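Local coordinates for tyrosine-protein phosphatase YwqE (Bacillus subtilis, PDB 3QY7) that dephosphorylates tyrosine-phosphorylated proteins, among them YwqD, YwqF and Ssb, as a manganese-dependent phosphatase with a TIM-barrel, PHP-like fold, at residues I2-H7 against A159-S164; A135-N140 against L180-A185. All blocks are in the same frame, centred on the assembly; numbering follows the deposited sequence.

Interaction 1: residues I2-H7 against A159-S164; sequences IDIHCH and ASQITS. With FE (Fe (III) ion), chain C.
His5 and Gln161 face each other across the inside of the barrel, their CA atoms 8.5 Å apart, so that side chains alone bridge the two segments. The CG of His5 lies anti to its backbone N (chi1 -179°), and the ring reaches inward with its two nitrogens doing different work. His5 ND1 donates to Gln161 OE1 over 2.8 Å in a nearly straight bond (169° at the hydrogen). The oxygen sits in the plane of the imidazole; ring and amide are turned 79° against each other, and ND1 lies above the carbonyl plane, not on a lone pair. Gln161 bends at chi2 to present OE1, and its NE2 turns back to Ile162 O in a weak bond. His5 NE2 binds iron at 2.1 Å; Gln161 is thus a second-shell residue, and its bond, together with the iron, would hold the ring's rotation. His7 NE2 and a water bind the same ion, joined by Glu80 and Asp194. Beside the polar pair, Ile4 CD1 meets Gln161 CG at 4.2 Å, the side chains running past each other in opposite directions. Ile4 also packs on Phe190 and Ala192 of strand 190-192, Ile38 of strand 36-38 and Ala228 of helix 219-232.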
ATOM      1  N   ILE A   2       2.394   9.022   7.206  1.00 11.78           N
ATOM      2  CA  ILE A   2       1.320   8.032   7.157  1.00 12.33           C
ATOM      3  C   ILE A   2       1.779   6.865   6.301  1.00 11.34           C
ATOM      4  O   ILE A   2       2.264   7.068   5.193  1.00 11.84           O
ATOM      5  CB  ILE A   2       0.079   8.664   6.530  1.00 11.95           C
ATOM      6  CG1 ILE A   2      -0.410   9.827   7.403  1.00 13.37           C
ATOM      7  CG2 ILE A   2      -1.042   7.638   6.314  1.00 12.53           C
ATOM      8  CD1 ILE A   2      -1.289  10.759   6.640  1.00 14.99           C
ATOM      9  N   ASP A   3       1.612   5.652   6.822  1.00 10.61           N
ATOM     10  CA  ASP A   3       1.953   4.415   6.098  1.00  9.79           C
ATOM     11  C   ASP A   3       0.643   3.792   5.649  1.00 10.32           C
ATOM     12  O   ASP A   3      -0.192   3.460   6.483  1.00 11.05           O
ATOM     13  CB  ASP A   3       2.713   3.483   7.050  1.00 10.59           C
ATOM     14  CG  ASP A   3       3.307   2.268   6.356  1.00 11.03           C
ATOM     15  OD1 ASP A   3       3.644   2.370   5.157  1.00 12.34           O
ATOM     16  OD2 ASP A   3       3.438   1.217   7.028  1.00 10.46           O
ATOM     17  N   ILE A   4       0.456   3.656   4.333  1.00  9.55           N
ATOM     18  CA  ILE A   4      -0.853   3.255   3.795  1.00  9.62           C
ATOM     19  C   ILE A   4      -1.030   1.758   3.526  1.00  9.31           C
ATOM     20  O   ILE A   4      -2.087   1.342   3.047  1.00 10.10           O
ATOM     21  CB  ILE A   4      -1.254   4.057   2.520  1.00  9.08           C
ATOM     22  CG1 ILE A   4      -0.364   3.714   1.312  1.00  9.94           C
ATOM     23  CG2 ILE A   4      -1.242   5.543   2.818  1.00 10.53           C
ATOM     24  CD1 ILE A   4      -1.090   3.941  -0.028  1.00 11.11           C
ATOM     25  N   HIS A   5       0.015   0.968   3.782  1.00  9.07           N
ATOM     26  CA  HIS A   5      -0.004  -0.480   3.511  1.00  9.26           C
ATOM     27  C   HIS A   5       0.883  -1.153   4.555  1.00  9.29           C
ATOM     28  O   HIS A   5       2.085  -0.918   4.586  1.00 10.21           O
ATOM     29  CB  HIS A   5       0.503  -0.720   2.073  1.00  9.11           C
ATOM     30  CG  HIS A   5       0.513  -2.156   1.628  1.00 10.85           C
ATOM     31  ND1 HIS A   5       0.616  -2.490   0.296  1.00 10.28           N
ATOM     32  CD2 HIS A   5       0.397  -3.326   2.302  1.00 11.78           C
ATOM     33  CE1 HIS A   5       0.604  -3.811   0.170  1.00  7.55           C
ATOM     34  NE2 HIS A   5       0.460  -4.340   1.369  1.00  9.95           N
ATOM     35  N   CYS A   6       0.284  -1.961   5.428  1.00  8.98           N
ATOM     36  CA  CYS A   6       1.024  -2.510   6.567  1.00  9.58           C
ATOM     37  C   CYS A   6       0.261  -3.671   7.185  1.00 10.49           C
ATOM     38  O   CYS A   6      -0.959  -3.611   7.361  1.00 10.02           O
ATOM     39  CB  CYS A   6       1.232  -1.413   7.609  1.00 10.18           C
ATOM     40  SG  CYS A   6       2.456  -1.840   8.857  1.00 10.63           S
ATOM     41  N   HIS A   7       0.982  -4.739   7.507  1.00  9.86           N
ATOM     42  CA  HIS A   7       0.365  -5.931   8.050  1.00 10.96           C
ATOM     43  C   HIS A   7       0.690  -6.037   9.525  1.00 11.72           C
ATOM     44  O   HIS A   7       1.280  -7.015  10.008  1.00 12.69           O
ATOM     45  CB  HIS A   7       0.799  -7.139   7.212  1.00 11.03           C
ATOM     46  CG  HIS A   7       0.408  -7.010   5.778  1.00 11.31           C
ATOM     47  ND1 HIS A   7      -0.753  -7.560   5.279  1.00 11.67           N
ATOM     48  CD2 HIS A   7       0.976  -6.329   4.757  1.00 10.09           C
ATOM     49  CE1 HIS A   7      -0.849  -7.263   3.992  1.00  8.72           C
ATOM     50  NE2 HIS A   7       0.175  -6.504   3.653  1.00 12.48           N
ATOM     51  N   ALA A 159      -3.965   4.655  -9.484  1.00 12.95           N
ATOM     52  CA  ALA A 159      -2.744   5.043  -8.771  1.00 12.30           C
ATOM     53  C   ALA A 159      -1.968   3.792  -8.401  1.00 12.14           C
ATOM     54  O   ALA A 159      -2.491   2.680  -8.470  1.00 11.26           O
ATOM     55  CB  ALA A 159      -3.123   5.831  -7.500  1.00 12.77           C
ATOM     56  N   SER A 160      -0.713   3.960  -7.982  1.00 11.88           N
ATOM     57  CA  SER A 160       0.022   2.803  -7.461  1.00 12.26           C
ATOM     58  C   SER A 160       0.939   3.154  -6.286  1.00 10.99           C
ATOM     59  O   SER A 160       1.319   4.313  -6.101  1.00 11.67           O
ATOM     60  CB  SER A 160       0.793   2.058  -8.571  1.00 13.79           C
ATOM     61  OG  SER A 160       2.044   2.649  -8.847  1.00 15.05           O
ATOM     62  N   GLN A 161       1.283   2.126  -5.532  1.00 10.93           N
ATOM     63  CA  GLN A 161       2.059   2.266  -4.301  1.00 10.56           C
ATOM     64  C   GLN A 161       3.262   1.331  -4.359  1.00 11.02           C
ATOM     65  O   GLN A 161       3.118   0.107  -4.480  1.00 11.09           O
ATOM     66  CB  GLN A 161       1.149   1.966  -3.097  1.00 10.22           C
ATOM     67  CG  GLN A 161       1.908   1.633  -1.801  1.00 11.04           C
ATOM     68  CD  GLN A 161       2.088   0.148  -1.602  1.00  9.91           C
ATOM     69  OE1 GLN A 161       1.153  -0.632  -1.766  1.00 11.98           O
ATOM     70  NE2 GLN A 161       3.297  -0.257  -1.185  1.00 10.53           N
ATOM     71  N   ILE A 162       4.443   1.936  -4.269  1.00 10.39           N
ATOM     72  CA  ILE A 162       5.705   1.218  -4.255  1.00 11.21           C
ATOM     73  C   ILE A 162       6.075   0.857  -2.823  1.00 11.08           C
ATOM     74  O   ILE A 162       5.651   1.521  -1.874  1.00 10.67           O
ATOM     75  CB  ILE A 162       6.820   2.037  -4.940  1.00 10.94           C
ATOM     76  CG1 ILE A 162       7.964   1.120  -5.385  1.00 14.09           C
ATOM     77  CG2 ILE A 162       7.305   3.220  -4.076  1.00 11.21           C
ATOM     78  CD1 ILE A 162       8.352   1.389  -6.797  1.00 17.55           C
ATOM     79  N   THR A 163       6.857  -0.201  -2.670  1.00 11.72           N
ATOM     80  CA  THR A 163       7.282  -0.656  -1.343  1.00 12.69           C
ATOM     81  C   THR A 163       8.575   0.036  -0.939  1.00 12.76           C
ATOM     82  O   THR A 163       9.509   0.085  -1.736  1.00 12.31           O
ATOM     83  CB  THR A 163       7.554  -2.186  -1.324  1.00 13.12           C
ATOM     84  OG1 THR A 163       6.516  -2.881  -2.047  1.00 15.13           O
ATOM     85  CG2 THR A 163       7.604  -2.709   0.094  1.00 13.10           C
ATOM     86  N   SER A 164       8.630   0.559   0.290  1.00 12.44           N
ATOM     87  CA  SER A 164       9.851   1.189   0.808  1.00 12.48           C
ATOM     88  C   SER A 164      11.021   0.244   0.659  1.00 12.40           C
ATOM     89  O   SER A 164      12.061   0.649   0.161  1.00 12.11           O
ATOM     90  CB  SER A 164       9.716   1.609   2.274  1.00 12.55           C
ATOM     91  OG  SER A 164       8.717   2.613   2.453  1.00 14.83           O
TER
HETATM   92 FE    FE C 264       0.862  -6.414   1.638  1.00 12.53          FE
HETATM   93  O   HOH W   1       1.596  -6.686  -0.065  1.00 13.34           O

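Interaction 2: residues A135-N140 against L180-A185; sequences AHPERN and LRLVEA. With FE (Fe (III) ion), chain B.
Leu182 points from its helix at the turn formed by Pro137 and Glu138, and one methyl group does the touching. Its CD1 comes to 3.9 Å from Glu138 CB and lies equally near the CA of that residue, so it rests on the base of the glutamate and leaves the carboxylate alone. The same methyl reaches the neighbouring proline at longer range, 4.5 Å from Pro137 CG. The contact is therefore a single methyl group set against two consecutive residues of a 3-10 turn, whose shape is supported by backbone bonds from Arg139 N to His136 O and from Asn140 N to Pro137 O.

In Glu138, chi1 (82°) leads CG away from the methyl, and a bend at chi2 (-78°) turns the carboxylate back over its own backbone. OE1 is then held by the hydroxyls of Ser166 and Thr163, which satisfy a buried acceptor. On the metal side of the turn, His136 NE2 binds iron at 2.2 Å, with Glu80, Glu108 and two waters as further ligands. A metal ligand just past the C-terminal end of a barrel strand, here 131-135, is characteristic of TIM-barrel metal-dependent hydrolases. The turn leads into helix 141-145; Pro137 and Glu138 pack on Ser160 and Ile162 of strand 159-163, while helix 173-184 lies outside them and also brings Phe178 and Ser179 against Glu138.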
ATOM      1  N   ALA A 135      -1.242  -2.282  -5.506  1.00 12.07           N
ATOM      2  CA  ALA A 135      -0.214  -2.656  -4.521  1.00 12.03           C
ATOM      3  C   ALA A 135       1.045  -3.140  -5.241  1.00 13.33           C
ATOM      4  O   ALA A 135       0.983  -3.966  -6.153  1.00 13.97           O
ATOM      5  CB  ALA A 135      -0.730  -3.707  -3.582  1.00 12.31           C
ATOM      6  N   HIS A 136       2.176  -2.595  -4.802  1.00 12.22           N
ATOM      7  CA  HIS A 136       3.512  -3.031  -5.215  1.00 12.30           C
ATOM      8  C   HIS A 136       3.602  -3.507  -6.667  1.00 13.41           C
ATOM      9  O   HIS A 136       3.924  -4.664  -6.906  1.00 13.96           O
ATOM     10  CB  HIS A 136       4.081  -4.090  -4.263  1.00 13.17           C
ATOM     11  CG  HIS A 136       3.143  -5.213  -3.958  1.00 12.37           C
ATOM     12  ND1 HIS A 136       2.786  -6.169  -4.890  1.00 13.13           N
ATOM     13  CD2 HIS A 136       2.488  -5.542  -2.818  1.00 12.31           C
ATOM     14  CE1 HIS A 136       1.961  -7.033  -4.331  1.00 13.87           C
ATOM     15  NE2 HIS A 136       1.770  -6.682  -3.071  1.00 15.58           N
ATOM     16  N   PRO A 137       3.347  -2.607  -7.620  1.00 13.94           N
ATOM     17  CA  PRO A 137       3.409  -3.035  -9.019  1.00 14.77           C
ATOM     18  C   PRO A 137       4.811  -3.514  -9.406  1.00 15.90           C
ATOM     19  O   PRO A 137       4.935  -4.350 -10.321  1.00 16.06           O
ATOM     20  CB  PRO A 137       3.019  -1.769  -9.796  1.00 15.25           C
ATOM     21  CG  PRO A 137       3.368  -0.634  -8.859  1.00 14.40           C
ATOM     22  CD  PRO A 137       2.997  -1.179  -7.502  1.00 13.98           C
ATOM     23  N   GLU A 138       5.841  -3.009  -8.717  1.00 16.78           N
ATOM     24  CA  GLU A 138       7.240  -3.421  -8.980  1.00 17.82           C
ATOM     25  C   GLU A 138       7.503  -4.905  -8.693  1.00 19.13           C
ATOM     26  O   GLU A 138       8.461  -5.491  -9.218  1.00 20.36           O
ATOM     27  CB  GLU A 138       8.232  -2.517  -8.212  1.00 17.84           C
ATOM     28  CG  GLU A 138       8.473  -2.869  -6.710  1.00 16.23           C
ATOM     29  CD  GLU A 138       7.371  -2.418  -5.746  1.00 15.33           C
ATOM     30  OE1 GLU A 138       7.626  -2.480  -4.534  1.00 12.75           O
ATOM     31  OE2 GLU A 138       6.274  -1.998  -6.167  1.00 14.89           O
ATOM     32  N   ARG A 139       6.665  -5.507  -7.855  1.00 20.05           N
ATOM     33  CA  ARG A 139       6.778  -6.906  -7.462  1.00 21.23           C
ATOM     34  C   ARG A 139       5.957  -7.840  -8.352  1.00 21.51           C
ATOM     35  O   ARG A 139       5.878  -9.042  -8.082  1.00 22.50           O
ATOM     36  CB  ARG A 139       6.348  -7.088  -6.003  1.00 21.87           C
ATOM     37  CG  ARG A 139       7.408  -6.751  -4.971  1.00 25.75           C
ATOM     38  CD  ARG A 139       8.175  -8.023  -4.622  1.00 30.24           C
ATOM     39  NE  ARG A 139       8.788  -7.953  -3.301  1.00 32.54           N
ATOM     40  CZ  ARG A 139       9.416  -8.961  -2.704  1.00 34.58           C
ATOM     41  NH1 ARG A 139       9.517 -10.149  -3.296  1.00 34.86           N
ATOM     42  NH2 ARG A 139       9.944  -8.774  -1.504  1.00 35.25           N
ATOM     43  N   ASN A 140       5.335  -7.284  -9.391  1.00 21.28           N
ATOM     44  CA  ASN A 140       4.544  -8.076 -10.329  1.00 21.34           C
ATOM     45  C   ASN A 140       5.392  -8.502 -11.535  1.00 21.52           C
ATOM     46  O   ASN A 140       5.962  -7.658 -12.226  1.00 21.16           O
ATOM     47  CB  ASN A 140       3.326  -7.278 -10.801  1.00 21.10           C
ATOM     48  CG  ASN A 140       2.419  -8.086 -11.690  1.00 21.87           C
ATOM     49  OD1 ASN A 140       2.638  -8.167 -12.895  1.00 20.37           O
ATOM     50  ND2 ASN A 140       1.386  -8.678 -11.103  1.00 20.61           N
ATOM     51  N   LEU A 180      13.008   2.443  -9.272  1.00 18.95           N
ATOM     52  CA  LEU A 180      13.434   3.773  -9.662  1.00 18.86           C
ATOM     53  C   LEU A 180      12.945   4.150 -11.067  1.00 18.93           C
ATOM     54  O   LEU A 180      12.603   5.301 -11.310  1.00 18.91           O
ATOM     55  CB  LEU A 180      14.958   3.891  -9.564  1.00 19.16           C
ATOM     56  CG  LEU A 180      15.508   3.990  -8.138  1.00 19.84           C
ATOM     57  CD1 LEU A 180      17.025   3.874  -8.195  1.00 22.48           C
ATOM     58  CD2 LEU A 180      15.101   5.322  -7.503  1.00 20.55           C
ATOM     59  N   ARG A 181      12.912   3.164 -11.965  1.00 19.37           N
ATOM     60  CA  ARG A 181      12.343   3.343 -13.306  1.00 20.04           C
ATOM     61  C   ARG A 181      10.877   3.755 -13.232  1.00 18.91           C
ATOM     62  O   ARG A 181      10.480   4.729 -13.876  1.00 19.78           O
ATOM     63  CB  ARG A 181      12.529   2.080 -14.163  1.00 20.28           C
ATOM     64  CG  ARG A 181      13.980   1.886 -14.617  1.00 23.63           C
ATOM     65  CD  ARG A 181      14.230   0.496 -15.166  1.00 27.44           C
ATOM     66  NE  ARG A 181      13.485   0.221 -16.392  1.00 32.01           N
ATOM     67  CZ  ARG A 181      13.163  -1.002 -16.808  1.00 32.42           C
ATOM     68  NH1 ARG A 181      13.512  -2.068 -16.097  1.00 33.90           N
ATOM     69  NH2 ARG A 181      12.486  -1.165 -17.932  1.00 33.31           N
ATOM     70  N   LEU A 182      10.097   3.042 -12.422  1.00 18.67           N
ATOM     71  CA  LEU A 182       8.659   3.348 -12.259  1.00 17.23           C
ATOM     72  C   LEU A 182       8.429   4.731 -11.647  1.00 17.29           C
ATOM     73  O   LEU A 182       7.558   5.488 -12.094  1.00 16.75           O
ATOM     74  CB  LEU A 182       7.968   2.255 -11.431  1.00 17.26           C
ATOM     75  CG  LEU A 182       8.001   0.809 -11.959  1.00 17.03           C
ATOM     76  CD1 LEU A 182       7.188  -0.173 -11.111  1.00 19.08           C
ATOM     77  CD2 LEU A 182       7.577   0.763 -13.447  1.00 18.07           C
ATOM     78  N   VAL A 183       9.217   5.067 -10.626  1.00 16.40           N
ATOM     79  CA  VAL A 183       9.110   6.385 -10.000  1.00 16.39           C
ATOM     80  C   VAL A 183       9.419   7.513 -10.997  1.00 17.01           C
ATOM     81  O   VAL A 183       8.683   8.489 -11.084  1.00 17.35           O
ATOM     82  CB  VAL A 183       9.999   6.541  -8.729  1.00 15.37           C
ATOM     83  CG1 VAL A 183       9.917   7.972  -8.224  1.00 17.06           C
ATOM     84  CG2 VAL A 183       9.553   5.557  -7.608  1.00 15.19           C
ATOM     85  N   GLU A 184      10.507   7.363 -11.749  1.00 18.03           N
ATOM     86  CA  GLU A 184      10.901   8.326 -12.779  1.00 19.82           C
ATOM     87  C   GLU A 184       9.788   8.600 -13.793  1.00 19.39           C
ATOM     88  O   GLU A 184       9.593   9.742 -14.215  1.00 20.34           O
ATOM     89  CB  GLU A 184      12.118   7.787 -13.525  1.00 20.38           C
ATOM     90  CG  GLU A 184      12.795   8.829 -14.366  1.00 23.31           C
ATOM     91  CD  GLU A 184      13.992   8.294 -15.107  1.00 27.41           C
ATOM     92  OE1 GLU A 184      13.829   7.835 -16.259  1.00 30.23           O
ATOM     93  OE2 GLU A 184      15.099   8.358 -14.543  1.00 29.58           O
ATOM     94  N   ALA A 185       9.082   7.538 -14.174  1.00 19.02           N
ATOM     95  CA  ALA A 185       8.011   7.599 -15.173  1.00 19.15           C
ATOM     96  C   ALA A 185       6.690   8.149 -14.624  1.00 19.08           C
ATOM     97  O   ALA A 185       5.667   8.147 -15.326  1.00 19.43           O
ATOM     98  CB  ALA A 185       7.795   6.221 -15.766  1.00 18.88           C
TER
HETATM   99 FE    FE B 263       0.808  -7.917  -1.509  1.00 14.79          FE
HETATM  100  O   HOH W   2       2.629  -9.193  -1.699  1.00 22.49           O
HETATM  101  O   HOH W   1       1.596  -6.686  -0.065  1.00 13.34           O

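In the fold
Both contacts are buried, but interaction 1 lies about 3 Å from the centre of the chain and interaction 2 about 12 Å, measured from the centre of each contact; their centres are 12 Å apart. The inner one is mainly polar, a hydrogen bond behind a metal ligand; the outer one is apolar, joining the turn after strand 131-135 to a surrounding helix. Strand 159-163 links them: its Gln161 side chain serves interaction 1 on the inside of the barrel, while the strand touches the 135-140 turn through Ser160 and Gln161 O against Pro137. Each contact includes ligands of a different iron, and one water bridges the two ions.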